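Local structure of DNA fragmentation factor 40 KDA subunit (Mus musculus, 1V0D) at residues Y177-Y189 and T270-G282. The protein is the caspase-activated DNase, a nuclease that fragments DNA and induces chromatin condensation during apoptosis. Residues are numbered along the deposited sequence; the frame is centred on the assembly and turned at random.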
ATOM      1  N   TYR A 177     -22.633  11.048   0.299  1.00 68.66           N
ATOM      2  CA  TYR A 177     -23.702  10.395  -0.442  1.00 67.97           C
ATOM      3  C   TYR A 177     -25.061  11.076  -0.300  1.00 69.08           C
ATOM      4  O   TYR A 177     -25.963  10.833  -1.103  1.00 69.94           O
ATOM      5  CB  TYR A 177     -23.819   8.937   0.005  1.00 65.96           C
ATOM      6  CG  TYR A 177     -24.596   8.049  -0.949  1.00 64.26           C
ATOM      7  CD1 TYR A 177     -24.019   7.599  -2.137  1.00 62.86           C
ATOM      8  CD2 TYR A 177     -25.900   7.639  -0.652  1.00 62.29           C
ATOM      9  CE1 TYR A 177     -24.714   6.754  -3.005  1.00 61.08           C
ATOM     10  CE2 TYR A 177     -26.605   6.797  -1.511  1.00 60.72           C
ATOM     11  CZ  TYR A 177     -26.006   6.354  -2.687  1.00 61.56           C
ATOM     12  OH  TYR A 177     -26.684   5.496  -3.535  1.00 59.28           O
ATOM     13  N   THR A 178     -25.215  11.930   0.706  1.00 69.72           N
ATOM     14  CA  THR A 178     -26.494  12.601   0.924  1.00 71.36           C
ATOM     15  C   THR A 178     -27.067  13.221  -0.347  1.00 72.39           C
ATOM     16  O   THR A 178     -28.282  13.354  -0.483  1.00 72.20           O
ATOM     17  CB  THR A 178     -26.387  13.715   1.994  1.00 71.78           C
ATOM     18  OG1 THR A 178     -25.788  13.190   3.185  1.00 73.42           O
ATOM     19  CG2 THR A 178     -27.771  14.246   2.349  1.00 70.23           C
ATOM     20  N   SER A 179     -26.193  13.591  -1.278  1.00 74.42           N
ATOM     21  CA  SER A 179     -26.624  14.211  -2.531  1.00 76.13           C
ATOM     22  C   SER A 179     -27.304  13.233  -3.486  1.00 77.03           C
ATOM     23  O   SER A 179     -28.195  13.620  -4.239  1.00 77.87           O
ATOM     24  CB  SER A 179     -25.433  14.857  -3.249  1.00 75.99           C
ATOM     25  OG  SER A 179     -24.549  13.875  -3.769  1.00 77.57           O
ATOM     26  N   MET A 180     -26.886  11.973  -3.463  1.00 78.19           N
ATOM     27  CA  MET A 180     -27.481  10.977  -4.345  1.00 79.89           C
ATOM     28  C   MET A 180     -28.738  10.352  -3.743  1.00 79.10           C
ATOM     29  O   MET A 180     -29.245   9.342  -4.238  1.00 78.09           O
ATOM     30  CB  MET A 180     -26.446   9.907  -4.693  1.00 82.36           C
ATOM     31  CG  MET A 180     -25.342  10.446  -5.586  1.00 86.27           C
ATOM     32  SD  MET A 180     -24.004   9.276  -5.919  1.00 95.10           S
ATOM     33  CE  MET A 180     -22.598  10.006  -4.950  1.00 91.97           C
ATOM     34  N   VAL A 181     -29.235  10.983  -2.681  1.00 78.12           N
ATOM     35  CA  VAL A 181     -30.442  10.552  -1.983  1.00 77.82           C
ATOM     36  C   VAL A 181     -31.595  11.436  -2.466  1.00 79.78           C
ATOM     37  O   VAL A 181     -31.367  12.568  -2.900  1.00 81.10           O
ATOM     38  CB  VAL A 181     -30.290  10.740  -0.461  1.00 76.22           C
ATOM     39  CG1 VAL A 181     -31.550  10.306   0.252  1.00 75.04           C
ATOM     40  CG2 VAL A 181     -29.101   9.960   0.039  1.00 76.06           C
ATOM     41  N   ASP A 182     -32.825  10.925  -2.398  1.00 80.24           N
ATOM     42  CA  ASP A 182     -33.993  11.698  -2.821  1.00 80.44           C
ATOM     43  C   ASP A 182     -34.111  12.915  -1.920  1.00 81.15           C
ATOM     44  O   ASP A 182     -33.943  12.804  -0.706  1.00 81.62           O
ATOM     45  CB  ASP A 182     -35.273  10.875  -2.688  1.00 80.95           C
ATOM     46  CG  ASP A 182     -35.234   9.599  -3.496  1.00 81.87           C
ATOM     47  OD1 ASP A 182     -34.201   9.351  -4.155  1.00 83.41           O
ATOM     48  OD2 ASP A 182     -36.236   8.844  -3.467  1.00 80.75           O
ATOM     49  N   GLU A 183     -34.409  14.069  -2.511  1.00 81.48           N
ATOM     50  CA  GLU A 183     -34.539  15.305  -1.747  1.00 81.75           C
ATOM     51  C   GLU A 183     -35.555  15.160  -0.609  1.00 82.06           C
ATOM     52  O   GLU A 183     -35.392  15.735   0.472  1.00 82.00           O
ATOM     53  CB  GLU A 183     -34.939  16.452  -2.678  1.00 81.58           C
ATOM     54  N   ALA A 184     -36.600  14.377  -0.850  1.00 81.92           N
ATOM     55  CA  ALA A 184     -37.631  14.164   0.158  1.00 82.00           C
ATOM     56  C   ALA A 184     -37.097  13.449   1.407  1.00 82.07           C
ATOM     57  O   ALA A 184     -37.509  13.756   2.528  1.00 81.20           O
ATOM     58  CB  ALA A 184     -38.785  13.367  -0.452  1.00 82.67           C
ATOM     59  N   ALA A 185     -36.184  12.498   1.209  1.00 81.96           N
ATOM     60  CA  ALA A 185     -35.610  11.733   2.317  1.00 81.36           C
ATOM     61  C   ALA A 185     -34.252  12.275   2.754  1.00 80.78           C
ATOM     62  O   ALA A 185     -33.655  11.788   3.712  1.00 80.98           O
ATOM     63  CB  ALA A 185     -35.478  10.266   1.917  1.00 80.83           C
ATOM     64  N   GLN A 186     -33.779  13.294   2.048  1.00 80.22           N
ATOM     65  CA  GLN A 186     -32.487  13.913   2.322  1.00 78.50           C
ATOM     66  C   GLN A 186     -32.352  14.473   3.744  1.00 77.91           C
ATOM     67  O   GLN A 186     -31.256  14.512   4.297  1.00 77.47           O
ATOM     68  CB  GLN A 186     -32.244  15.009   1.288  1.00 77.58           C
ATOM     69  CG  GLN A 186     -30.801  15.210   0.915  1.00 78.38           C
ATOM     70  CD  GLN A 186     -30.642  15.675  -0.521  1.00 79.15           C
ATOM     71  OE1 GLN A 186     -30.941  14.937  -1.465  1.00 77.86           O
ATOM     72  NE2 GLN A 186     -30.174  16.908  -0.694  1.00 78.77           N
ATOM     73  N   GLU A 187     -33.462  14.895   4.341  1.00 78.18           N
ATOM     74  CA  GLU A 187     -33.425  15.443   5.697  1.00 78.00           C
ATOM     75  C   GLU A 187     -33.155  14.336   6.708  1.00 77.61           C
ATOM     76  O   GLU A 187     -32.215  14.421   7.500  1.00 78.25           O
ATOM     77  CB  GLU A 187     -34.744  16.136   6.023  1.00 78.00           C
ATOM     78  N   GLU A 188     -33.984  13.298   6.674  1.00 76.99           N
ATOM     79  CA  GLU A 188     -33.836  12.171   7.589  1.00 76.04           C
ATOM     80  C   GLU A 188     -32.445  11.556   7.480  1.00 73.40           C
ATOM     81  O   GLU A 188     -31.851  11.174   8.484  1.00 72.95           O
ATOM     82  CB  GLU A 188     -34.901  11.104   7.300  1.00 78.53           C
ATOM     83  CG  GLU A 188     -35.886  10.883   8.445  1.00 82.33           C
ATOM     84  CD  GLU A 188     -35.228  10.287   9.685  1.00 85.46           C
ATOM     85  OE1 GLU A 188     -35.918  10.124  10.719  1.00 86.78           O
ATOM     86  OE2 GLU A 188     -34.020   9.977   9.627  1.00 87.47           O
ATOM     87  N   TYR A 189     -31.928  11.465   6.261  1.00 70.79           N
ATOM     88  CA  TYR A 189     -30.604  10.896   6.054  1.00 68.57           C
ATOM     89  C   TYR A 189     -29.619  11.633   6.943  1.00 68.06           C
ATOM     90  O   TYR A 189     -28.843  11.010   7.670  1.00 67.72           O
ATOM     91  CB  TYR A 189     -30.175  11.047   4.597  1.00 67.02           C
ATOM     92  CG  TYR A 189     -28.938  10.260   4.223  1.00 64.25           C
ATOM     93  CD1 TYR A 189     -29.030   8.944   3.782  1.00 62.92           C
ATOM     94  CD2 TYR A 189     -27.679  10.854   4.251  1.00 64.72           C
ATOM     95  CE1 TYR A 189     -27.901   8.241   3.361  1.00 61.25           C
ATOM     96  CE2 TYR A 189     -26.539  10.159   3.835  1.00 63.05           C
ATOM     97  CZ  TYR A 189     -26.660   8.856   3.385  1.00 61.50           C
ATOM     98  OH  TYR A 189     -25.546   8.194   2.920  1.00 59.19           O
ATOM     99  N   THR A 270     -22.709  -1.764  -1.418  1.00 57.29           N
ATOM    100  CA  THR A 270     -24.008  -2.192  -0.870  1.00 55.44           C
ATOM    101  C   THR A 270     -24.604  -1.572   0.407  1.00 53.27           C
ATOM    102  O   THR A 270     -25.796  -1.252   0.444  1.00 52.53           O
ATOM    103  CB  THR A 270     -24.012  -3.713  -0.672  1.00 55.77           C
ATOM    104  OG1 THR A 270     -22.693  -4.140  -0.324  1.00 58.51           O
ATOM    105  CG2 THR A 270     -24.434  -4.423  -1.945  1.00 58.60           C
ATOM    106  N   VAL A 271     -23.812  -1.403   1.459  1.00 51.12           N
ATOM    107  CA  VAL A 271     -24.365  -0.845   2.697  1.00 48.77           C
ATOM    108  C   VAL A 271     -24.912   0.582   2.599  1.00 48.69           C
ATOM    109  O   VAL A 271     -26.055   0.834   2.970  1.00 49.15           O
ATOM    110  CB  VAL A 271     -23.340  -0.868   3.851  1.00 48.05           C
ATOM    111  CG1 VAL A 271     -23.984  -0.347   5.109  1.00 47.09           C
ATOM    112  CG2 VAL A 271     -22.831  -2.279   4.083  1.00 46.76           C
ATOM    113  N   VAL A 272     -24.106   1.520   2.111  1.00 47.82           N
ATOM    114  CA  VAL A 272     -24.562   2.905   2.015  1.00 44.87           C
ATOM    115  C   VAL A 272     -25.832   3.005   1.190  1.00 43.31           C
ATOM    116  O   VAL A 272     -26.846   3.496   1.672  1.00 43.07           O
ATOM    117  CB  VAL A 272     -23.450   3.833   1.434  1.00 45.17           C
ATOM    118  CG1 VAL A 272     -24.026   5.195   1.040  1.00 39.76           C
ATOM    119  CG2 VAL A 272     -22.357   4.029   2.492  1.00 42.98           C
ATOM    120  N   PRO A 273     -25.802   2.533  -0.063  1.00 42.98           N
ATOM    121  CA  PRO A 273     -27.004   2.603  -0.897  1.00 44.23           C
ATOM    122  C   PRO A 273     -28.225   1.921  -0.245  1.00 46.79           C
ATOM    123  O   PRO A 273     -29.336   2.460  -0.298  1.00 48.73           O
ATOM    124  CB  PRO A 273     -26.562   1.946  -2.199  1.00 41.19           C
ATOM    125  CG  PRO A 273     -25.500   1.017  -1.771  1.00 42.77           C
ATOM    126  CD  PRO A 273     -24.729   1.811  -0.755  1.00 43.10           C
ATOM    127  N   THR A 274     -28.034   0.758   0.380  1.00 46.75           N
ATOM    128  CA  THR A 274     -29.152   0.105   1.062  1.00 46.65           C
ATOM    129  C   THR A 274     -29.672   1.054   2.150  1.00 47.55           C
ATOM    130  O   THR A 274     -30.879   1.164   2.378  1.00 46.55           O
ATOM    131  CB  THR A 274     -28.722  -1.192   1.737  1.00 46.38           C
ATOM    132  OG1 THR A 274     -28.400  -2.170   0.744  1.00 46.73           O
ATOM    133  CG2 THR A 274     -29.826  -1.712   2.604  1.00 45.43           C
ATOM    134  N   LEU A 275     -28.739   1.736   2.814  1.00 48.73           N
ATOM    135  CA  LEU A 275     -29.057   2.688   3.873  1.00 48.90           C
ATOM    136  C   LEU A 275     -29.953   3.772   3.304  1.00 50.77           C
ATOM    137  O   LEU A 275     -30.988   4.111   3.891  1.00 51.24           O
ATOM    138  CB  LEU A 275     -27.765   3.297   4.425  1.00 49.00           C
ATOM    139  CG  LEU A 275     -27.782   4.186   5.676  1.00 48.70           C
ATOM    140  CD1 LEU A 275     -27.935   5.612   5.269  1.00 48.64           C
ATOM    141  CD2 LEU A 275     -28.894   3.762   6.624  1.00 47.98           C
ATOM    142  N   ALA A 276     -29.561   4.306   2.148  1.00 51.79           N
ATOM    143  CA  ALA A 276     -30.342   5.349   1.483  1.00 53.81           C
ATOM    144  C   ALA A 276     -31.729   4.810   1.156  1.00 55.67           C
ATOM    145  O   ALA A 276     -32.743   5.380   1.567  1.00 57.01           O
ATOM    146  CB  ALA A 276     -29.646   5.803   0.198  1.00 53.68           C
ATOM    147  N   GLU A 277     -31.768   3.703   0.420  1.00 56.09           N
ATOM    148  CA  GLU A 277     -33.029   3.089   0.044  1.00 57.03           C
ATOM    149  C   GLU A 277     -33.930   2.805   1.254  1.00 56.10           C
ATOM    150  O   GLU A 277     -35.144   3.009   1.187  1.00 55.71           O
ATOM    151  CB  GLU A 277     -32.762   1.806  -0.747  1.00 59.34           C
ATOM    152  CG  GLU A 277     -33.154   1.909  -2.217  1.00 67.53           C
ATOM    153  CD  GLU A 277     -34.644   1.604  -2.457  1.00 75.06           C
ATOM    154  OE1 GLU A 277     -35.055   0.442  -2.200  1.00 78.05           O
ATOM    155  OE2 GLU A 277     -35.403   2.513  -2.899  1.00 76.40           O
ATOM    156  N   ALA A 278     -33.338   2.363   2.362  1.00 55.58           N
ATOM    157  CA  ALA A 278     -34.111   2.056   3.572  1.00 55.60           C
ATOM    158  C   ALA A 278     -34.738   3.300   4.193  1.00 55.20           C
ATOM    159  O   ALA A 278     -35.850   3.253   4.715  1.00 54.62           O
ATOM    160  CB  ALA A 278     -33.226   1.353   4.598  1.00 55.54           C
ATOM    161  N   ILE A 279     -34.016   4.413   4.141  1.00 55.04           N
ATOM    162  CA  ILE A 279     -34.513   5.664   4.690  1.00 54.45           C
ATOM    163  C   ILE A 279     -35.648   6.233   3.846  1.00 55.18           C
ATOM    164  O   ILE A 279     -36.454   7.021   4.334  1.00 56.32           O
ATOM    165  CB  ILE A 279     -33.379   6.703   4.791  1.00 54.37           C
ATOM    166  CG1 ILE A 279     -32.489   6.363   5.983  1.00 54.74           C
ATOM    167  CG2 ILE A 279     -33.943   8.102   4.928  1.00 52.64           C
ATOM    168  CD1 ILE A 279     -31.389   7.364   6.228  1.00 56.90           C
ATOM    169  N   GLN A 280     -35.718   5.833   2.581  1.00 55.30           N
ATOM    170  CA  GLN A 280     -36.771   6.320   1.698  1.00 55.02           C
ATOM    171  C   GLN A 280     -38.008   5.430   1.809  1.00 56.00           C
ATOM    172  O   GLN A 280     -39.119   5.856   1.513  1.00 56.49           O
ATOM    173  CB  GLN A 280     -36.255   6.354   0.262  1.00 54.00           C
ATOM    174  CG  GLN A 280     -34.919   7.086   0.169  1.00 56.77           C
ATOM    175  CD  GLN A 280     -34.284   7.045  -1.211  1.00 56.19           C
ATOM    176  OE1 GLN A 280     -34.478   6.097  -1.978  1.00 57.09           O
ATOM    177  NE2 GLN A 280     -33.497   8.069  -1.522  1.00 55.07           N
ATOM    178  N   ASP A 281     -37.806   4.202   2.269  1.00 56.05           N
ATOM    179  CA  ASP A 281     -38.883   3.237   2.428  1.00 56.11           C
ATOM    180  C   ASP A 281     -40.129   3.770   3.122  1.00 56.85           C
ATOM    181  O   ASP A 281     -41.253   3.566   2.658  1.00 58.59           O
ATOM    182  CB  ASP A 281     -38.386   2.032   3.217  1.00 57.95           C
ATOM    183  CG  ASP A 281     -39.461   0.974   3.402  1.00 58.97           C
ATOM    184  OD1 ASP A 281     -39.570   0.073   2.535  1.00 58.28           O
ATOM    185  OD2 ASP A 281     -40.206   1.060   4.407  1.00 58.72           O
ATOM    186  N   GLY A 282     -39.940   4.431   4.253  1.00 56.26           N
ATOM    187  CA  GLY A 282     -41.087   4.939   4.974  1.00 54.94           C
ATOM    188  C   GLY A 282     -41.146   4.300   6.343  1.00 54.25           C
ATOM    189  O   GLY A 282     -41.596   4.922   7.305  1.00 55.58           O
TER
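Tyr-177 lays its ring against helix 267-281, where Val-272 and Ala-276, one turn apart, receive it. Its CB points toward that helix from the connection between helices 155-175 and 186-202, and a chi1 of -163°, placing CG opposite the backbone N, lays the ring alongside Val-272, the two side chains running past each other in opposite directions. Tyr-177 CB lies 3.9 Å from Val-272 CG1, and the same methyl sits over one ring face in a CH-pi contact, 3.7 Å from the centroid and nearest to CG and CD2. Farther out, CE2 meets Ala-276 CB at 3.6 Å, the methyl lying at the ring edge in its plane. At the tip, OH reaches Pro-273 CB at 3.8 Å, while Met-180 CB lies over the opposite face. Tyr-189 CD1 lies 3.7 Å from Ile-279 CD1, the two side chains crossing at about a right angle, and Tyr-189 OH is hydrogen-bonded to Val-174 O. Gln-280 CG packs on Ala-185 CB (3.7 Å), its extended chain crossing Asp-182 with amide and carboxylate planes 33° apart. Helix 267-281 thus packs, mostly through apolar side chains, on the start of helix 186-202 and the connection before it, with Tyr-189 as a knob in the hole of Val-272, Leu-275, Ala-276 and Ile-279, within the DFF40 family region of the His-Me finger clan.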